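Local coordinates for protein trypanothione-dependent glyoxalase I (Leishmania major, PDB 2C21) that belongs to the glyoxalase I enzymes and, as a dimer of two-module subunits, binds nickel (II) ions with side chains from both subunits, at residues G17-S22 with K44-F49; I23-E28 with Y120-L125; L30-L35 with T59-T64; E90-M95 with F110-V115. All blocks are in the same frame, centred on the assembly; numbering follows the deposited sequence.

Contact 1 (G17-S22 with K44-F49)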
# COMPACT_ATOMS: atom_id res chain seq x y z
N GLY A 17 16.29 -4.05 3.99
CA GLY A 17 17.66 -4.22 4.47
C GLY A 17 18.78 -3.81 3.53
O GLY A 17 19.88 -3.53 3.97
N ASP A 18 18.49 -3.78 2.23
CA ASP A 18 19.52 -3.62 1.19
C ASP A 18 18.82 -3.03 -0.04
O ASP A 18 18.05 -3.69 -0.71
CB ASP A 18 20.16 -5.01 0.94
CG ASP A 18 21.18 -5.05 -0.21
OD1 ASP A 18 21.21 -4.22 -1.12
OD2 ASP A 18 21.93 -6.03 -0.20
N LEU A 19 19.07 -1.75 -0.30
CA LEU A 19 18.46 -1.07 -1.45
C LEU A 19 18.76 -1.75 -2.78
O LEU A 19 17.87 -1.97 -3.57
CB LEU A 19 18.93 0.39 -1.52
CG LEU A 19 17.96 1.56 -1.23
CD1 LEU A 19 16.65 1.21 -0.57
CD2 LEU A 19 18.69 2.64 -0.48
N ASP A 20 20.03 -2.05 -3.02
CA ASP A 20 20.43 -2.67 -4.29
C ASP A 20 19.60 -3.92 -4.60
O ASP A 20 19.04 -4.05 -5.68
CB ASP A 20 21.92 -3.02 -4.28
CG ASP A 20 22.81 -1.80 -4.36
OD1 ASP A 20 22.29 -0.69 -4.62
OD2 ASP A 20 24.03 -1.97 -4.17
N ARG A 21 19.48 -4.84 -3.64
CA ARG A 21 18.73 -6.06 -3.92
C ARG A 21 17.22 -5.82 -4.05
O ARG A 21 16.56 -6.49 -4.82
CB ARG A 21 19.05 -7.17 -2.92
CG ARG A 21 18.35 -7.04 -1.63
CD ARG A 21 18.60 -8.24 -0.74
NE ARG A 21 18.00 -7.94 0.55
CZ ARG A 21 18.13 -8.70 1.63
NH1 ARG A 21 18.79 -9.85 1.59
NH2 ARG A 21 17.53 -8.32 2.74
N SER A 22 16.67 -4.87 -3.30
CA SER A 22 15.24 -4.59 -3.40
C SER A 22 14.91 -3.95 -4.73
O SER A 22 13.94 -4.32 -5.40
CB SER A 22 14.76 -3.70 -2.24
OG SER A 22 14.89 -4.38 -1.01
N LYS A 44 20.96 9.27 8.53
CA LYS A 44 21.23 7.86 8.30
C LYS A 44 20.06 7.10 7.67
O LYS A 44 19.75 5.98 8.07
CB LYS A 44 21.69 7.19 9.61
CG LYS A 44 22.98 7.77 10.17
CD LYS A 44 23.60 6.83 11.20
CE LYS A 44 25.00 7.31 11.62
NZ LYS A 44 25.52 6.56 12.81
N TYR A 45 19.44 7.70 6.66
CA TYR A 45 18.43 6.98 5.89
C TYR A 45 18.36 7.43 4.43
O TYR A 45 18.81 8.53 4.09
CB TYR A 45 17.04 7.05 6.56
CG TYR A 45 16.34 8.39 6.42
CD1 TYR A 45 15.48 8.63 5.37
CD2 TYR A 45 16.55 9.40 7.34
CE1 TYR A 45 14.86 9.87 5.22
CE2 TYR A 45 15.92 10.62 7.22
CZ TYR A 45 15.07 10.85 6.16
OH TYR A 45 14.46 12.08 6.03
N THR A 46 17.79 6.56 3.61
CA THR A 46 17.57 6.79 2.20
C THR A 46 16.17 6.31 1.87
O THR A 46 15.78 5.21 2.30
CB THR A 46 18.57 6.00 1.34
OG1 THR A 46 19.90 6.27 1.79
CG2 THR A 46 18.46 6.38 -0.14
N LEU A 47 15.43 7.11 1.10
CA LEU A 47 14.15 6.70 0.53
C LEU A 47 14.25 6.51 -0.99
O LEU A 47 14.94 7.29 -1.69
CB LEU A 47 13.07 7.74 0.82
CG LEU A 47 12.94 8.32 2.22
CD1 LEU A 47 11.85 9.39 2.19
CD2 LEU A 47 12.60 7.26 3.27
N VAL A 48 13.57 5.49 -1.49
CA VAL A 48 13.45 5.25 -2.94
C VAL A 48 12.01 5.00 -3.29
O VAL A 48 11.34 4.17 -2.66
CB VAL A 48 14.27 4.03 -3.43
CG1 VAL A 48 14.11 3.86 -4.95
CG2 VAL A 48 15.73 4.18 -3.03
N PHE A 49 11.53 5.74 -4.27
CA PHE A 49 10.17 5.62 -4.75
C PHE A 49 10.19 4.91 -6.08
O PHE A 49 10.92 5.32 -7.02
CB PHE A 49 9.51 7.00 -4.85
CG PHE A 49 9.28 7.65 -3.51
CD1 PHE A 49 10.31 8.31 -2.84
CD2 PHE A 49 8.03 7.59 -2.91
CE1 PHE A 49 10.10 8.89 -1.58
CE2 PHE A 49 7.81 8.17 -1.66
CZ PHE A 49 8.85 8.82 -1.00
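Leu19 and Val48 lie closest in the backbone, with their CA atoms 8.2 Å apart. Leu19 is in the first turn of helix 19-29. Val48 is in strand 45-51, an inner strand of the sheet. The gap is bridged by side chains alone.

Leu19 carries the helix side of the contact, and its two branches divide the work. CD2 reaches Thr46, lying 3.8 Å from Thr46 CG2 and equally near its CB. CG and CD1 rest on Val48, two residues on and on the same face of the strand, with Leu19 CG 3.9 Å from Val48 CG2. The side chains meet at a slant. Val48 has CG1 anti to the backbone N (chi1 -179°), which leaves CG2 as the branch that meets the leucine.

This is helix-on-sheet packing within a beta-alpha-beta-beta-beta module of the glyoxalase fold. The helix connects strand 8-15 to strand 33-40. Leu47 lies between the two contacting strand residues and points away, to the other face of the sheet.

Thr46 turns CB and its methyl CG2 to the leucine, while OG1 is hydrogen-bonded to Asp39 OD1. The strand starts with a G1 beta bulge, in which Lys44 and Tyr45 both face Val40. The start of the helix is fixed by Asp18 at the N-cap. Arg21 N donates to Asp18 OD1 over 3.1 Å, nearly straight at 166°, and comes from above the carboxylate plane. The far end of Arg21 forms a salt bridge with Asp118, which also accepts from Gly17 N.

Contact 2 (I23-E28 with Y120-L125). With NI (nickel (II) ion), chain H.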
# COMPACT_ATOMS: atom_id res chain seq x y z
N ILE A 23 15.73 -2.97 -5.11
CA ILE A 23 15.56 -2.29 -6.38
C ILE A 23 15.66 -3.28 -7.54
O ILE A 23 14.87 -3.21 -8.47
CB ILE A 23 16.60 -1.15 -6.56
CG1 ILE A 23 16.25 0.02 -5.63
CG2 ILE A 23 16.64 -0.66 -8.00
CD1 ILE A 23 17.36 1.05 -5.51
N LYS A 24 16.61 -4.22 -7.46
CA LYS A 24 16.76 -5.25 -8.50
C LYS A 24 15.49 -6.09 -8.66
O LYS A 24 15.01 -6.34 -9.78
CB LYS A 24 17.94 -6.17 -8.18
CG LYS A 24 18.39 -7.04 -9.37
CD LYS A 24 19.67 -7.79 -9.06
CE LYS A 24 20.13 -8.59 -10.26
NZ LYS A 24 19.18 -9.70 -10.54
N PHE A 25 14.95 -6.52 -7.52
CA PHE A 25 13.71 -7.27 -7.50
C PHE A 25 12.53 -6.48 -8.12
O PHE A 25 11.88 -6.96 -9.04
CB PHE A 25 13.37 -7.67 -6.06
CG PHE A 25 12.10 -8.44 -5.94
CD1 PHE A 25 12.07 -9.81 -6.19
CD2 PHE A 25 10.92 -7.79 -5.62
CE1 PHE A 25 10.90 -10.51 -6.09
CE2 PHE A 25 9.73 -8.49 -5.53
CZ PHE A 25 9.72 -9.85 -5.77
N TYR A 26 12.25 -5.28 -7.61
CA TYR A 26 11.05 -4.56 -8.04
C TYR A 26 11.14 -4.06 -9.48
O TYR A 26 10.13 -3.97 -10.17
CB TYR A 26 10.67 -3.42 -7.05
CG TYR A 26 10.09 -3.96 -5.76
CD1 TYR A 26 8.80 -4.45 -5.70
CD2 TYR A 26 10.86 -4.00 -4.59
CE1 TYR A 26 8.27 -4.99 -4.52
CE2 TYR A 26 10.34 -4.51 -3.41
CZ TYR A 26 9.05 -5.00 -3.37
OH TYR A 26 8.55 -5.52 -2.18
N THR A 27 12.35 -3.78 -9.95
CA THR A 27 12.55 -3.39 -11.35
C THR A 27 12.62 -4.61 -12.29
O THR A 27 11.78 -4.76 -13.18
CB THR A 27 13.80 -2.48 -11.52
OG1 THR A 27 14.97 -3.17 -11.08
CG2 THR A 27 13.63 -1.22 -10.70
N GLU A 28 13.60 -5.48 -12.08
CA GLU A 28 13.84 -6.60 -13.00
C GLU A 28 12.78 -7.70 -12.89
O GLU A 28 12.36 -8.25 -13.91
CB GLU A 28 15.24 -7.19 -12.82
CG GLU A 28 16.38 -6.19 -13.05
CD GLU A 28 17.75 -6.83 -12.90
OE1 GLU A 28 17.81 -8.05 -12.61
OE2 GLU A 28 18.77 -6.11 -13.07
N TYR A 120 8.64 -9.59 2.59
CA TYR A 120 7.31 -9.04 2.39
C TYR A 120 6.59 -9.86 1.31
O TYR A 120 7.22 -10.35 0.35
CB TYR A 120 7.37 -7.57 1.93
CG TYR A 120 7.94 -6.60 2.95
CD1 TYR A 120 7.16 -6.10 3.98
CD2 TYR A 120 9.26 -6.18 2.86
CE1 TYR A 120 7.68 -5.21 4.93
CE2 TYR A 120 9.80 -5.29 3.78
CZ TYR A 120 9.01 -4.80 4.82
OH TYR A 120 9.55 -3.92 5.74
N TYR A 121 5.28 -9.97 1.47
CA TYR A 121 4.45 -10.67 0.50
C TYR A 121 3.89 -9.76 -0.58
O TYR A 121 3.50 -8.62 -0.34
CB TYR A 121 3.29 -11.38 1.21
CG TYR A 121 3.75 -12.54 2.03
CD1 TYR A 121 3.87 -12.45 3.40
CD2 TYR A 121 4.10 -13.74 1.42
CE1 TYR A 121 4.30 -13.56 4.16
CE2 TYR A 121 4.53 -14.83 2.16
CZ TYR A 121 4.64 -14.74 3.52
OH TYR A 121 5.08 -15.83 4.23
N ILE A 122 3.89 -10.28 -1.81
CA ILE A 122 3.27 -9.59 -2.93
C ILE A 122 2.25 -10.52 -3.57
O ILE A 122 2.55 -11.69 -3.88
CB ILE A 122 4.33 -9.17 -3.95
CG1 ILE A 122 5.21 -8.05 -3.37
CG2 ILE A 122 3.69 -8.71 -5.27
CD1 ILE A 122 6.63 -8.16 -3.75
N GLU A 123 1.03 -10.02 -3.76
CA GLU A 123 -0.03 -10.75 -4.41
C GLU A 123 -0.07 -10.38 -5.88
O GLU A 123 -0.22 -9.21 -6.22
CB GLU A 123 -1.38 -10.42 -3.76
CG GLU A 123 -2.54 -11.31 -4.22
CD GLU A 123 -3.83 -10.99 -3.50
OE1 GLU A 123 -4.12 -9.81 -3.29
OE2 GLU A 123 -4.56 -11.92 -3.15
N LEU A 124 0.08 -11.38 -6.74
CA LEU A 124 -0.03 -11.21 -8.17
C LEU A 124 -1.42 -11.65 -8.60
O LEU A 124 -1.83 -12.78 -8.32
CB LEU A 124 1.02 -12.06 -8.88
CG LEU A 124 2.46 -11.74 -8.48
CD1 LEU A 124 3.41 -12.76 -9.12
CD2 LEU A 124 2.81 -10.32 -8.89
N LEU A 125 -2.13 -10.76 -9.28
CA LEU A 125 -3.49 -11.01 -9.69
C LEU A 125 -3.67 -10.79 -11.18
O LEU A 125 -3.16 -9.83 -11.74
CB LEU A 125 -4.45 -10.07 -8.97
CG LEU A 125 -4.55 -10.22 -7.45
CD1 LEU A 125 -5.47 -9.14 -6.93
CD2 LEU A 125 -5.05 -11.60 -7.07
NI NI H . -5.11 -8.69 -1.62
O HOH W 1 -6.68 -9.55 -2.35
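The Phe25 ring meets Ile122 at its edge: Ile122 CD1 lies near the ring plane, 3.6 Å from Phe25 CE2. The same methyl approaches the Tyr26 ring obliquely, 3.7 Å from Tyr26 CE1 and 3.6 Å from Tyr26 OH. Ile122 is modelled in two conformers, and these distances hold for one of them. Between the rings, Phe25 turns its edge to a face of Tyr26, with Phe25 CD2 3.7 Å above the plane and over the centre.

The first torsions separate the two neighbouring rings. Phe25 has CG anti to the backbone N (chi1 180°), whereas Tyr26 has it anti to the carbonyl carbon (chi1 -73°).

Helix 19-29 thus packs on strand 121-126, which belongs to the other module of the subunit. On the far side of that strand, the extended Glu123 binds nickel through OE1 at 2.2 Å. His80, a water, and His11 and Glu62 of the second subunit complete the site.

Across the two segments the contact is apolar in character: one methyl meets the edge of one ring, the side of another and a hydroxyl oxygen. That hydroxyl, Tyr26 OH, is satisfied elsewhere, by a hydrogen bond with Asp116 OD2.

Contact 3 (L30-L35 with T59-T64). With NI (nickel (II) ion), chain G.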
# COMPACT_ATOMS: atom_id res chain seq x y z
N LEU A 30 9.61 -7.34 -11.25
CA LEU A 30 8.23 -6.85 -11.28
C LEU A 30 7.91 -5.79 -12.35
O LEU A 30 6.74 -5.52 -12.60
CB LEU A 30 7.79 -6.40 -9.88
CG LEU A 30 7.46 -7.59 -8.96
CD1 LEU A 30 7.39 -7.21 -7.52
CD2 LEU A 30 6.16 -8.25 -9.40
N GLY A 31 8.94 -5.20 -12.96
CA GLY A 31 8.75 -4.22 -14.04
C GLY A 31 8.49 -2.78 -13.62
O GLY A 31 8.08 -1.96 -14.44
N MET A 32 8.71 -2.46 -12.35
CA MET A 32 8.59 -1.08 -11.88
C MET A 32 9.81 -0.30 -12.34
O MET A 32 10.79 -0.88 -12.79
CB MET A 32 8.51 -1.01 -10.36
CG MET A 32 7.39 -1.77 -9.75
SD MET A 32 7.28 -1.47 -7.98
CE MET A 32 5.92 -2.57 -7.57
N LYS A 33 9.74 1.02 -12.21
CA LYS A 33 10.90 1.86 -12.45
C LYS A 33 11.18 2.71 -11.24
O LYS A 33 10.27 3.08 -10.51
CB LYS A 33 10.70 2.75 -13.69
CG LYS A 33 9.46 3.65 -13.70
CD LYS A 33 9.33 4.42 -15.03
CE LYS A 33 8.82 5.86 -14.80
NZ LYS A 33 8.78 6.67 -16.05
N VAL A 34 12.45 3.04 -11.05
CA VAL A 34 12.84 3.96 -9.98
C VAL A 34 12.40 5.36 -10.43
O VAL A 34 12.76 5.80 -11.51
CB VAL A 34 14.36 3.94 -9.75
CG1 VAL A 34 14.76 4.99 -8.70
CG2 VAL A 34 14.80 2.54 -9.31
N LEU A 35 11.61 6.02 -9.60
CA LEU A 35 11.12 7.37 -9.90
C LEU A 35 12.04 8.46 -9.32
O LEU A 35 12.34 9.44 -9.99
CB LEU A 35 9.70 7.53 -9.36
CG LEU A 35 8.71 6.47 -9.86
CD1 LEU A 35 7.40 6.54 -9.06
CD2 LEU A 35 8.45 6.63 -11.35
N THR A 59 -0.10 5.37 -7.81
CA THR A 59 0.17 5.03 -6.41
C THR A 59 1.40 4.12 -6.42
O THR A 59 1.46 3.13 -7.17
CB THR A 59 -1.06 4.34 -5.79
OG1 THR A 59 -2.19 5.22 -5.90
CG2 THR A 59 -0.84 3.99 -4.32
N VAL A 60 2.40 4.50 -5.65
CA VAL A 60 3.72 3.91 -5.80
C VAL A 60 4.17 3.20 -4.53
O VAL A 60 3.43 3.11 -3.55
CB VAL A 60 4.74 4.98 -6.29
CG1 VAL A 60 4.25 5.61 -7.59
CG2 VAL A 60 5.01 6.07 -5.23
N LEU A 61 5.39 2.67 -4.59
CA LEU A 61 6.04 1.99 -3.49
C LEU A 61 7.22 2.83 -3.00
O LEU A 61 8.02 3.33 -3.81
CB LEU A 61 6.54 0.62 -3.97
CG LEU A 61 7.26 -0.30 -2.98
CD1 LEU A 61 6.39 -0.58 -1.76
CD2 LEU A 61 7.65 -1.60 -3.68
N GLU A 62 7.30 3.01 -1.68
CA GLU A 62 8.39 3.71 -1.02
C GLU A 62 9.21 2.74 -0.19
O GLU A 62 8.66 2.08 0.70
CB GLU A 62 7.87 4.81 -0.08
CG GLU A 62 8.98 5.59 0.59
CD GLU A 62 8.48 6.54 1.68
OE1 GLU A 62 7.25 6.61 1.90
OE2 GLU A 62 9.33 7.21 2.30
N LEU A 63 10.51 2.65 -0.48
CA LEU A 63 11.44 1.88 0.33
C LEU A 63 12.25 2.82 1.21
O LEU A 63 12.77 3.82 0.73
CB LEU A 63 12.41 1.10 -0.55
CG LEU A 63 11.84 0.41 -1.77
CD1 LEU A 63 12.98 -0.26 -2.53
CD2 LEU A 63 10.77 -0.58 -1.36
N THR A 64 12.36 2.47 2.49
CA THR A 64 13.20 3.18 3.43
C THR A 64 14.34 2.24 3.82
O THR A 64 14.09 1.10 4.24
CB THR A 64 12.41 3.52 4.72
OG1 THR A 64 11.29 4.36 4.40
CG2 THR A 64 13.30 4.23 5.71
NI NI G . 5.64 8.03 2.91
O HOH W 2 6.75 9.40 2.82
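Glu62 OE1, on strand 60-66, binds nickel at 2.4 Å; Val60 and Leu61 of the same strand pack on Leu35 and Met32. A water, His11, and His80 and Glu123 of the second subunit are the other ligands. The site therefore joins the two subunits, an arrangement in keeping with the glyoxalase fold. Strands 33-40 and 60-66 belong to one mixed sheet but are not neighbours in it. Strand 45-51 runs between them, and the side chains of Leu35 and Val60 reach across it. Met32 lies just before strand 33-40.

The two touches are on different faces of the sheet. Leu35 meets Val60 on the face that carries Glu62, with Leu35 CD1 3.6 Å from Val60 CG1, and the two side chains approach at an angle. Val60 CG1, anti to the carbonyl carbon (chi1 -56°), is the branch that meets Leu35. Leu35 also packs on Met138 of the second subunit, and its O is hydrogen-bonded to Thr143 OG1 of that subunit.

On the helix face, Met32 stretches out to Leu61. With chi2 near 180° the chain runs straight out and carries SD away from the backbone. Leu61 and Glu62 leave the strand in opposite directions. Leu61 faces helix 19-29, where Tyr26 packs on both it and Met32, and Glu62 faces the metal.

Before Met32, Gly31 is the first residue to leave helical geometry after helix 19-29, with a phi of 83°. Met32 meets Leu61 loosely, its SD lying 4.3 Å from Leu61 CD2.

Contact 4 (E90-M95 with F110-V115)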
# COMPACT_ATOMS: atom_id res chain seq x y z
N GLU A 90 2.85 -16.97 -16.25
CA GLU A 90 4.07 -16.65 -16.98
C GLU A 90 5.05 -15.91 -16.07
O GLU A 90 6.27 -16.15 -16.10
CB GLU A 90 3.75 -15.83 -18.24
CG GLU A 90 4.95 -15.47 -19.14
CD GLU A 90 5.57 -16.66 -19.84
OE1 GLU A 90 4.83 -17.60 -20.24
OE2 GLU A 90 6.80 -16.66 -20.01
N LEU A 91 4.49 -15.02 -15.25
CA LEU A 91 5.30 -14.25 -14.35
C LEU A 91 5.95 -15.17 -13.31
O LEU A 91 7.16 -15.10 -13.08
CB LEU A 91 4.45 -13.14 -13.72
CG LEU A 91 5.14 -12.09 -12.85
CD1 LEU A 91 6.37 -11.51 -13.53
CD2 LEU A 91 4.14 -11.01 -12.50
N VAL A 92 5.08 -16.01 -12.68
CA VAL A 92 5.52 -16.89 -11.59
C VAL A 92 6.64 -17.79 -12.05
O VAL A 92 7.61 -18.00 -11.31
CB VAL A 92 4.34 -17.74 -11.01
CG1 VAL A 92 4.86 -18.84 -10.07
CG2 VAL A 92 3.34 -16.84 -10.26
N ALA A 93 6.48 -18.33 -13.27
CA ALA A 93 7.54 -19.09 -13.90
C ALA A 93 8.83 -18.25 -13.90
O ALA A 93 9.90 -18.64 -13.36
CB ALA A 93 7.12 -19.53 -15.33
N ASP A 94 8.70 -17.06 -14.60
CA ASP A 94 9.87 -16.18 -14.66
C ASP A 94 10.52 -15.95 -13.30
O ASP A 94 11.74 -15.98 -13.17
CB ASP A 94 9.52 -14.83 -15.26
CG ASP A 94 10.75 -14.02 -15.64
OD1 ASP A 94 11.58 -14.56 -16.41
OD2 ASP A 94 10.89 -12.88 -15.17
N MET A 95 9.68 -15.73 -12.28
CA MET A 95 10.16 -15.53 -10.92
C MET A 95 10.91 -16.76 -10.40
O MET A 95 12.06 -16.66 -9.96
CB MET A 95 8.97 -15.24 -9.99
CG MET A 95 8.27 -13.92 -10.25
SD MET A 95 8.67 -12.70 -8.98
CE MET A 95 7.68 -11.32 -9.54
N PHE A 110 -5.35 -17.12 -11.65
CA PHE A 110 -5.94 -15.89 -11.12
C PHE A 110 -5.03 -15.19 -10.12
O PHE A 110 -4.93 -13.96 -10.09
CB PHE A 110 -7.31 -16.19 -10.48
CG PHE A 110 -7.88 -15.04 -9.70
CD1 PHE A 110 -8.26 -13.87 -10.35
CD2 PHE A 110 -8.01 -15.10 -8.32
CE1 PHE A 110 -8.77 -12.79 -9.64
CE2 PHE A 110 -8.52 -14.03 -7.60
CZ PHE A 110 -8.90 -12.87 -8.26
N MET A 111 -4.34 -15.98 -9.29
CA MET A 111 -3.68 -15.47 -8.10
C MET A 111 -2.42 -16.24 -7.74
O MET A 111 -2.35 -17.45 -7.89
CB MET A 111 -4.67 -15.53 -6.93
CG MET A 111 -4.08 -15.46 -5.53
SD MET A 111 -5.36 -15.51 -4.25
CE MET A 111 -6.49 -16.74 -4.89
N ALA A 112 -1.41 -15.51 -7.26
CA ALA A 112 -0.22 -16.13 -6.69
C ALA A 112 0.34 -15.21 -5.63
O ALA A 112 0.03 -14.02 -5.61
CB ALA A 112 0.83 -16.41 -7.77
N PHE A 113 1.14 -15.79 -4.75
CA PHE A 113 1.88 -15.01 -3.76
C PHE A 113 3.35 -15.31 -3.91
O PHE A 113 3.76 -16.47 -3.93
CB PHE A 113 1.42 -15.34 -2.34
CG PHE A 113 0.24 -14.54 -1.89
CD1 PHE A 113 -1.05 -15.04 -2.02
CD2 PHE A 113 0.42 -13.28 -1.32
CE1 PHE A 113 -2.14 -14.29 -1.61
CE2 PHE A 113 -0.69 -12.52 -0.89
CZ PHE A 113 -1.96 -13.04 -1.04
N VAL A 114 4.15 -14.23 -4.01
CA VAL A 114 5.60 -14.32 -4.04
C VAL A 114 6.19 -13.47 -2.91
O VAL A 114 5.50 -12.62 -2.33
CB VAL A 114 6.17 -13.87 -5.42
CG1 VAL A 114 5.47 -14.63 -6.55
CG2 VAL A 114 6.04 -12.35 -5.61
N VAL A 115 7.46 -13.72 -2.59
CA VAL A 115 8.11 -13.08 -1.45
C VAL A 115 9.29 -12.24 -1.92
O VAL A 115 10.13 -12.70 -2.70
CB VAL A 115 8.56 -14.13 -0.42
CG1 VAL A 115 8.97 -13.45 0.89
CG2 VAL A 115 7.43 -15.14 -0.17
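Val92 of helix 88-97 and Ala112 of strand 111-115 bring the two backbones nearest, with CA atoms 7.6 Å apart. Their side chains meet directly, with Val92 CG2 3.6 Å from Ala112 CB. In Val92, CG1 is anti to the backbone N (chi1 169°), and CG2, beside the N, is the branch turned to Ala112. The small side chain of Ala112 probably lets the helix come close to the strand here.

One helical turn on, Met95 makes the second touch. Its SD is 4.3 Å from Val114 CG2, a looser approach. Met95 has two modelled conformers, and this distance belongs to one of them. Ile102 of the neighbouring strand packs on Val92, Met95 and Val114, filling in beside both pairs.

The helix and strand belong to the second beta-alpha-beta-beta-beta module, in which helix 88-97 follows strand 78-85. Ala112 and Val114 point toward the helix, while Met111 and Phe113 point away. On that other face, Phe113 packs on Glu123 and meets His80 edge to face, both of them nickel ligands. Asp94 also links the helix to Arg29 by a salt bridge.

Between the two segments the touching atoms are methyl carbons and a thioether sulfur, and no polar group takes part. All four residues are buried together, consistent with hydrophobic packing.

Helix 19-29 ties the two modules of the subunit together, through contact 1 on one sheet and contact 2 on the other. Contacts 2 and 3 have centres about 9 Å apart, and Tyr26 O is probably hydrogen-bonded to Met32 N at 3.0 Å. Contacts 2 and 4 have centres about 10 Å apart. Their neighbouring strands are joined by a probable hydrogen bond, with Leu124 N 2.9 Å from Ala112 O. Contacts 1 and 4 are furthest apart, about 24 Å between centres. Contacts 2 and 3 supply glutamate ligands to two different nickel ions. The side chain of Val48 in contact 1 is about 11 Å from a nickel ion, and that of Ala112 in contact 4 about 12 Å.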